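PDB 3WXX: AcrH from Aeromonas hydrophila, which binds the translocator protein AopB, probably as its type III secretion chaperone. Local coordinates for residues G13-A16 and M17-V21. The protein carries 1 engineered substitution. Sequence-based numbering, arbitrary orientation.
Sequences GTLA and MLNDV
Thr14 and Met17 open, and Ala16 and Val21 close, a local contact that spans the short helix 15-18 and its two caps, between helix 3-11 and helix 23-38 at one end of the chain. Thr14 is the N-cap: its OG1 accepts from Met17 N at 3.2 Å, and an N-H...O angle of 176° makes this bond nearly straight. With chi1 at 79°, OG1 sits between the backbone N and carbonyl carbon of Thr14, turned to the first turn of the helix. Two main-chain bonds follow, Leu18 N to Thr14 O at 3.2 Å and Asn19 N to Leu15 O at 3.1 Å. A Schellman motif then ends the helix: Val21 N reaches Ala16 O at 3.0 Å, Asp20 N reaches Met17 O at 3.2 Å, and Asp20 has the positive phi (34°) expected of the C-prime residue. Ala16 CB and Val21 CB, 4.2 Å apart, add the apolar contact across this closing turn. The selenomethionine Met17 runs back along the helix, extended beyond CG, and brings SE to 3.9 Å from Gly13 CA. Outside the turn, Met17 and Leu18 touch Phe8, Leu15 packs on Val54 and Leu55, and Leu18 meets Phe199 of the AopB chain. Gly13, Leu9 and Tyr58 bind magnesium in a structure of this protein, but none is bound to this chain. Thr14 OG1 supplies an acceptor for a first-turn N-H and a weak hydrogen bond to Leu55 O of helix 42-55, while the Schellman bonds occupy carbonyls of the last turn, so this very short helix is capped at both ends.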
loop_
_atom_site.group_PDB
_atom_site.type_symbol
_atom_site.label_atom_id
_atom_site.label_comp_id
_atom_site.label_asym_id
_atom_site.label_seq_id
_atom_site.Cartn_x
_atom_site.Cartn_y
_atom_site.Cartn_z
ATOM N N GLY A 13 12.585 8.276 4.220
ATOM C CA GLY A 13 11.805 9.074 5.123
ATOM C C GLY A 13 10.307 9.008 4.809
ATOM O O GLY A 13 9.876 8.716 3.659
ATOM N N THR A 14 9.536 9.305 5.851
ATOM C CA THR A 14 8.098 9.238 5.840
ATOM C C THR A 14 7.487 10.549 6.245
ATOM O O THR A 14 8.141 11.381 6.830
ATOM C CB THR A 14 7.619 8.211 6.836
ATOM O OG1 THR A 14 7.673 8.784 8.132
ATOM C CG2 THR A 14 8.516 6.995 6.795
ATOM N N LEU A 15 6.206 10.687 5.970
ATOM C CA LEU A 15 5.429 11.850 6.384
ATOM C C LEU A 15 5.381 12.027 7.910
ATOM O O LEU A 15 5.329 13.138 8.399
ATOM C CB LEU A 15 3.999 11.731 5.855
ATOM C CG LEU A 15 3.042 12.890 6.056
ATOM C CD1 LEU A 15 3.464 14.090 5.263
ATOM C CD2 LEU A 15 1.655 12.463 5.616
ATOM N N ALA A 16 5.413 10.940 8.655
ATOM C CA ALA A 16 5.413 11.044 10.099
ATOM C C ALA A 16 6.644 11.830 10.514
ATOM O O ALA A 16 6.561 12.817 11.229
ATOM C CB ALA A 16 5.431 9.655 10.741
HETATM N N MSE A 17 7.787 11.355 10.066
HETATM C CA MSE A 17 9.053 11.989 10.374
HETATM C C MSE A 17 9.033 13.459 10.025
HETATM O O MSE A 17 9.548 14.301 10.761
HETATM C CB MSE A 17 10.140 11.266 9.581
HETATM C CG MSE A 17 10.509 9.972 10.274
HETATM SE SE MSE A 17 11.705 9.016 9.050
HETATM C CE MSE A 17 11.513 7.257 9.925
ATOM N N LEU A 18 8.461 13.761 8.871
ATOM C CA LEU A 18 8.496 15.101 8.358
ATOM C C LEU A 18 7.737 16.006 9.292
ATOM O O LEU A 18 8.164 17.114 9.535
ATOM C CB LEU A 18 7.857 15.153 6.986
ATOM C CG LEU A 18 8.603 15.932 5.935
ATOM C CD1 LEU A 18 9.977 15.343 5.692
ATOM C CD2 LEU A 18 7.776 15.877 4.664
ATOM N N ASN A 19 6.613 15.536 9.814
ATOM C CA ASN A 19 5.768 16.367 10.677
ATOM C C ASN A 19 6.048 16.186 12.180
ATOM O O ASN A 19 5.185 16.446 13.011
ATOM C CB ASN A 19 4.299 16.094 10.354
ATOM C CG ASN A 19 3.914 16.613 8.990
ATOM O OD1 ASN A 19 4.161 15.981 7.974
ATOM N ND2 ASN A 19 3.326 17.785 8.961
ATOM N N ASP A 20 7.262 15.742 12.514
ATOM C CA ASP A 20 7.609 15.338 13.880
ATOM C C ASP A 20 6.411 14.708 14.570
ATOM O O ASP A 20 5.886 15.255 15.537
ATOM C CB ASP A 20 8.145 16.523 14.683
ATOM C CG ASP A 20 9.625 16.771 14.437
ATOM O OD1 ASP A 20 10.440 15.890 14.806
ATOM O OD2 ASP A 20 9.979 17.854 13.898
ATOM N N VAL A 21 5.965 13.564 14.051
ATOM C CA VAL A 21 4.945 12.755 14.718
ATOM C C VAL A 21 5.640 11.632 15.489
ATOM O O VAL A 21 6.459 10.924 14.933
ATOM C CB VAL A 21 3.938 12.190 13.718
ATOM C CG1 VAL A 21 3.029 11.200 14.398
ATOM C CG2 VAL A 21 3.118 13.303 13.125
#